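Local structure of methyltransferase (3GIW) at residues A71-E76 and R80-I85; S145-P150 and V183-E188. The protein is of unconfirmed function but binds S-adenosylhomocysteine and is probably an S-adenosylmethionine-dependent methyltransferase with a Rossmann-like fold. One frame throughout, in Å; residues are numbered along the deposited sequence. Where two conformers were deposited one is given.

Contact 1: A71-E76 and R80-I85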
loop_
_atom_site.group_PDB
_atom_site.type_symbol
_atom_site.label_atom_id
_atom_site.label_comp_id
_atom_site.label_asym_id
_atom_site.label_seq_id
_atom_site.Cartn_x
_atom_site.Cartn_y
_atom_site.Cartn_z
ATOM N N ALA A 71 12.446 -2.953 2.806
ATOM C CA ALA A 71 13.859 -3.261 3.028
ATOM C C ALA A 71 14.514 -2.308 4.059
ATOM O O ALA A 71 15.204 -2.761 4.973
ATOM C CB ALA A 71 14.607 -3.226 1.701
ATOM N N HIS A 72 14.259 -1.012 3.956
ATOM C CA HIS A 72 14.722 -0.049 4.943
ATOM C C HIS A 72 14.227 -0.410 6.350
ATOM O O HIS A 72 14.980 -0.384 7.326
ATOM C CB HIS A 72 14.212 1.356 4.612
ATOM C CG HIS A 72 14.636 2.399 5.602
ATOM N ND1 HIS A 72 15.851 3.046 5.512
ATOM C CD2 HIS A 72 14.039 2.870 6.726
ATOM C CE1 HIS A 72 15.979 3.875 6.533
ATOM N NE2 HIS A 72 14.887 3.804 7.272
ATOM N N LEU A 73 12.928 -0.651 6.472
ATOM C CA LEU A 73 12.326 -0.968 7.762
ATOM C C LEU A 73 12.950 -2.229 8.390
ATOM O O LEU A 73 13.256 -2.240 9.594
ATOM C CB LEU A 73 10.825 -1.107 7.607
ATOM C CG LEU A 73 10.038 0.206 7.471
ATOM C CD1 LEU A 73 8.654 -0.072 6.871
ATOM C CD2 LEU A 73 9.949 0.955 8.823
ATOM N N ALA A 74 13.186 -3.275 7.585
ATOM C CA ALA A 74 13.758 -4.520 8.079
ATOM C C ALA A 74 15.238 -4.342 8.372
ATOM O O ALA A 74 15.705 -4.724 9.449
ATOM C CB ALA A 74 13.547 -5.656 7.096
ATOM N N LYS A 75 15.988 -3.748 7.449
ATOM C CA LYS A 75 17.445 -3.730 7.572
ATOM C C LYS A 75 17.938 -2.608 8.475
ATOM O O LYS A 75 18.666 -2.872 9.427
ATOM C CB LYS A 75 18.128 -3.647 6.199
ATOM C CG LYS A 75 19.648 -3.896 6.245
ATOM N N GLU A 76 17.558 -1.370 8.166
ATOM C CA GLU A 76 18.067 -0.194 8.891
ATOM C C GLU A 76 17.352 -0.013 10.217
ATOM O O GLU A 76 18.001 0.213 11.234
ATOM C CB GLU A 76 17.952 1.096 8.070
ATOM C CG GLU A 76 18.760 1.109 6.790
ATOM C CD GLU A 76 20.231 0.885 7.033
ATOM O OE1 GLU A 76 20.772 1.522 7.967
ATOM O OE2 GLU A 76 20.835 0.068 6.303
ATOM N N ARG A 80 10.739 -6.295 12.810
ATOM C CA ARG A 80 10.522 -7.721 12.584
ATOM C C ARG A 80 9.042 -8.100 12.549
ATOM O O ARG A 80 8.725 -9.292 12.504
ATOM C CB ARG A 80 11.236 -8.549 13.681
ATOM C CG ARG A 80 12.736 -8.312 13.763
ATOM C CD ARG A 80 13.456 -8.970 12.616
ATOM N NE ARG A 80 14.885 -8.645 12.601
ATOM C CZ ARG A 80 15.465 -7.683 11.889
ATOM N NH1 ARG A 80 14.785 -6.888 11.049
ATOM N NH2 ARG A 80 16.774 -7.518 11.995
ATOM N N GLN A 81 8.148 -7.104 12.563
ATOM C CA GLN A 81 6.712 -7.329 12.515
ATOM C C GLN A 81 6.060 -6.281 11.633
ATOM O O GLN A 81 6.328 -5.085 11.771
ATOM C CB GLN A 81 6.116 -7.195 13.924
ATOM C CG GLN A 81 6.714 -8.158 14.945
ATOM C CD GLN A 81 5.897 -8.205 16.205
ATOM O OE1 GLN A 81 5.331 -9.264 16.558
ATOM N NE2 GLN A 81 5.805 -7.052 16.898
ATOM N N PHE A 82 5.159 -6.724 10.756
ATOM C CA PHE A 82 4.498 -5.848 9.791
ATOM C C PHE A 82 3.003 -6.146 9.750
ATOM O O PHE A 82 2.601 -7.321 9.752
ATOM C CB PHE A 82 5.092 -6.079 8.377
ATOM C CG PHE A 82 6.550 -5.773 8.279
ATOM C CD1 PHE A 82 7.503 -6.658 8.805
ATOM C CD2 PHE A 82 6.986 -4.582 7.714
ATOM C CE1 PHE A 82 8.881 -6.370 8.755
ATOM C CE2 PHE A 82 8.355 -4.294 7.687
ATOM C CZ PHE A 82 9.279 -5.179 8.185
ATOM N N LEU A 83 2.204 -5.084 9.668
ATOM C CA LEU A 83 0.778 -5.125 9.461
ATOM C C LEU A 83 0.471 -4.340 8.176
ATOM O O LEU A 83 0.578 -3.121 8.153
ATOM C CB LEU A 83 0.047 -4.519 10.659
ATOM C CG LEU A 83 -1.477 -4.479 10.572
ATOM C CD1 LEU A 83 -2.133 -5.801 10.190
ATOM C CD2 LEU A 83 -2.099 -3.948 11.898
ATOM N N ASP A 84 0.079 -5.071 7.127
ATOM C CA ASP A 84 -0.100 -4.505 5.793
ATOM C C ASP A 84 -1.576 -4.388 5.475
ATOM O O ASP A 84 -2.307 -5.395 5.369
ATOM C CB ASP A 84 0.567 -5.412 4.771
ATOM C CG ASP A 84 0.594 -4.821 3.355
ATOM O OD1 ASP A 84 0.892 -3.619 3.185
ATOM O OD2 ASP A 84 0.368 -5.603 2.384
ATOM N N ILE A 85 -2.050 -3.153 5.332
ATOM C CA ILE A 85 -3.461 -2.853 5.161
ATOM C C ILE A 85 -3.724 -2.533 3.687
ATOM O O ILE A 85 -3.195 -1.556 3.166
ATOM C CB ILE A 85 -3.901 -1.642 6.038
ATOM C CG1 ILE A 85 -3.495 -1.871 7.496
ATOM C CG2 ILE A 85 -5.417 -1.347 5.843
ATOM C CD1 ILE A 85 -4.108 -3.044 8.133
HETATM O O HOH W 1 18.426 -5.394 10.827
#
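F82 presents the edge of its ring, not a face, to L73 and A74 on the last turn of helix 55-75. With CG anti to its own carbonyl carbon (chi1 -61°), F82 sends the ring out from the strand to the helix. Its CE2 meets L73 CB at 4.0 Å, with the L73 carbon close to the ring plane. At the far rim, F82 CZ lies 4.4 Å from A74 CB, a looser touch, and the backbone N of A74 also sits near the ring plane. L95 and A99 of helix 95-102, with A163 of the neighbouring strand, touch the F82 side chain as well. The polar half of the contact belongs to R80, whose CB points away from the helix. A bend at chi2 (-74°) turns the chain back, and the guanidinium comes edge-on to the end of the helix. R80 NH1 donates to A74 O at 2.8 Å. This bond is nearly straight at 165°; the oxygen lies in the guanidinium plane, while the donor is tilted from the carbonyl plane. R80 NH2 donates at 2.9 Å to water 1, which in turn donates to K75 O at 2.9 Å. One guanidinium thus serves two successive carbonyls at the C-terminal end of the helix, one directly and one through water, where its positive charge probably suits the helix dipole. A leucine in place of R80 would probably leave A74 O without its arginine donor and water 1 without the NH2 that helps hold it. A backbone hydrogen bond between L73 and I79 also tightens the short connection. The arrangement is a tight helix-to-strand turn, by which helix 55-75 runs into the first strand of a Rossmann-like methyltransferase sheet, an inner one between 107-112 and 163-167, and packs on one face of that sheet.

Contact 2: S145-P150 and V183-E188; sequences SILDAP and VRRLLE
L147 and L186 both hold CG anti to the carbonyl carbon (chi1 -61° and -65°), and their branches converge between helices 143-147 and 179-187. The two helices pack side by side on one face of the Rossmann-like sheet, following strands 132-137 and 163-167 respectively. L147 points its CB at the other helix, whereas L186 swings only its branched end inward; the two side chains cross at a slant, with L147 CG 4.1 Å from L186 CD2. On the sheet side, I146 brings CD1 to 4.4 Å from the same L186 methyl, a looser touch. R185 lies at the solvent side: CG is anti to its backbone N, the chain bends at chi2 (58°), and the guanidinium comes obliquely to L147, with R185 NH1 3.5 Å from L147 CD1. P143 adds to the apolar seam by touching both R185 and L186. The side chain of I146 is about 4 Å from that of M140, which binds S-adenosyl-L-homocysteine, so the inner end of this packing lies beside the cofactor site. The carbonyl oxygen of L186 is buried by the contact, with no hydrogen-bonding partner in the model.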
loop_
_atom_site.group_PDB
_atom_site.type_symbol
_atom_site.label_atom_id
_atom_site.label_comp_id
_atom_site.label_asym_id
_atom_site.label_seq_id
_atom_site.Cartn_x
_atom_site.Cartn_y
_atom_site.Cartn_z
ATOM N N SER A 145 -12.083 -5.137 13.808
ATOM C CA SER A 145 -12.075 -6.377 13.017
ATOM C C SER A 145 -10.660 -6.817 12.591
ATOM O O SER A 145 -10.428 -8.002 12.351
ATOM C CB SER A 145 -12.966 -6.228 11.767
ATOM O OG SER A 145 -12.425 -5.344 10.814
ATOM N N ILE A 146 -9.745 -5.851 12.461
ATOM C CA ILE A 146 -8.368 -6.120 12.157
ATOM C C ILE A 146 -7.625 -6.388 13.449
ATOM O O ILE A 146 -7.019 -7.426 13.602
ATOM C CB ILE A 146 -7.736 -4.940 11.356
ATOM C CG1 ILE A 146 -8.493 -4.767 10.017
ATOM C CG2 ILE A 146 -6.258 -5.146 11.175
ATOM C CD1 ILE A 146 -8.119 -3.560 9.163
ATOM N N LEU A 147 -7.681 -5.435 14.390
ATOM C CA LEU A 147 -6.810 -5.477 15.582
ATOM C C LEU A 147 -7.137 -6.640 16.550
ATOM O O LEU A 147 -6.242 -7.173 17.222
ATOM C CB LEU A 147 -6.862 -4.127 16.319
ATOM C CG LEU A 147 -6.377 -2.902 15.529
ATOM C CD1 LEU A 147 -6.699 -1.573 16.232
ATOM C CD2 LEU A 147 -4.915 -3.060 15.285
ATOM N N ASP A 148 -8.389 -7.053 16.581
ATOM C CA ASP A 148 -8.818 -8.203 17.404
ATOM C C ASP A 148 -8.945 -9.526 16.644
ATOM O O ASP A 148 -9.427 -10.527 17.208
ATOM C CB ASP A 148 -10.160 -7.908 18.064
ATOM C CG ASP A 148 -10.072 -6.786 19.047
ATOM O OD1 ASP A 148 -8.976 -6.615 19.644
ATOM O OD2 ASP A 148 -11.095 -6.086 19.200
ATOM N N ALA A 149 -8.537 -9.538 15.369
ATOM C CA ALA A 149 -8.597 -10.757 14.565
ATOM C C ALA A 149 -7.683 -11.803 15.178
ATOM O O ALA A 149 -6.527 -11.534 15.473
ATOM C CB ALA A 149 -8.176 -10.481 13.104
ATOM N N PRO A 150 -8.186 -13.026 15.377
ATOM C CA PRO A 150 -7.332 -14.041 15.987
ATOM C C PRO A 150 -6.086 -14.348 15.140
ATOM O O PRO A 150 -5.027 -14.676 15.697
ATOM C CB PRO A 150 -8.258 -15.261 16.121
ATOM C CG PRO A 150 -9.410 -14.975 15.228
ATOM C CD PRO A 150 -9.540 -13.518 15.077
ATOM N N VAL A 183 -6.371 5.603 9.948
ATOM C CA VAL A 183 -4.969 5.217 10.001
ATOM C C VAL A 183 -4.405 5.381 11.417
ATOM O O VAL A 183 -3.710 4.465 11.930
ATOM C CB VAL A 183 -4.151 5.998 8.963
ATOM C CG1 VAL A 183 -2.652 5.859 9.267
ATOM C CG2 VAL A 183 -4.502 5.539 7.571
ATOM N N ARG A 184 -4.697 6.504 12.057
ATOM C CA ARG A 184 -4.140 6.759 13.368
ATOM C C ARG A 184 -4.784 5.841 14.422
ATOM O O ARG A 184 -4.145 5.527 15.420
ATOM C CB ARG A 184 -4.152 8.260 13.674
ATOM C CG ARG A 184 -3.253 8.999 12.601
ATOM C CD ARG A 184 -1.757 8.536 12.619
ATOM N NE ARG A 184 -1.188 8.966 13.906
ATOM C CZ ARG A 184 -0.494 10.077 14.100
ATOM N NH1 ARG A 184 -0.170 10.846 13.085
ATOM N NH2 ARG A 184 -0.084 10.389 15.332
ATOM N N ARG A 185 -6.014 5.391 14.224
ATOM C CA ARG A 185 -6.624 4.390 15.113
ATOM C C ARG A 185 -5.912 3.033 15.023
ATOM O O ARG A 185 -5.720 2.355 16.029
ATOM C CB ARG A 185 -8.104 4.220 14.788
ATOM C CG ARG A 185 -8.846 3.202 15.609
ATOM C CD ARG A 185 -8.780 3.519 17.133
ATOM N NE ARG A 185 -9.373 2.435 17.913
ATOM C CZ ARG A 185 -8.706 1.378 18.377
ATOM N NH1 ARG A 185 -7.413 1.270 18.190
ATOM N NH2 ARG A 185 -9.344 0.423 19.067
ATOM N N LEU A 186 -5.494 2.644 13.829
ATOM C CA LEU A 186 -4.670 1.446 13.674
ATOM C C LEU A 186 -3.285 1.556 14.293
ATOM O O LEU A 186 -2.721 0.542 14.748
ATOM C CB LEU A 186 -4.530 1.055 12.188
ATOM C CG LEU A 186 -5.836 0.630 11.519
ATOM C CD1 LEU A 186 -5.716 0.651 9.979
ATOM C CD2 LEU A 186 -6.253 -0.738 12.027
ATOM N N LEU A 187 -2.732 2.759 14.324
ATOM C CA LEU A 187 -1.397 2.967 14.888
ATOM C C LEU A 187 -1.432 2.998 16.436
ATOM O O LEU A 187 -0.429 2.722 17.093
ATOM C CB LEU A 187 -0.796 4.272 14.325
ATOM C CG LEU A 187 0.703 4.568 14.598
ATOM C CD1 LEU A 187 1.649 3.494 14.066
ATOM C CD2 LEU A 187 1.082 5.921 13.978
ATOM N N GLU A 188 -2.574 3.366 17.020
ATOM C CA GLU A 188 -2.716 3.537 18.475
ATOM C C GLU A 188 -2.123 2.389 19.292
ATOM O O GLU A 188 -1.327 2.648 20.205
ATOM C CB GLU A 188 -4.194 3.725 18.844
ATOM C CG GLU A 188 -4.740 5.085 18.556
ATOM C CD GLU A 188 -4.252 6.145 19.517
ATOM O OE1 GLU A 188 -3.586 5.783 20.523
ATOM O OE2 GLU A 188 -4.547 7.345 19.255
#

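How the contacts relate
From the N terminus, helix 55-75 runs into strand 81-85 through a short connection, and contact 1 closes that loop. The chain then lays down strands 107-112 and 132-137 before helix 143-147 opens contact 2. This second, longer loop takes in helix 150-153 and strand 163-167 and closes on helix 179-187. The contacts follow in series, neither nested nor crossed, with centres about 17 Å apart. Strand 81-85 joins them: F82 faces helix 55-75, while L83 and I85 face the helix pair of contact 2. There I85 CD1 reaches I146 CD1 at 4.2 Å, tying both helical layers to this inner strand.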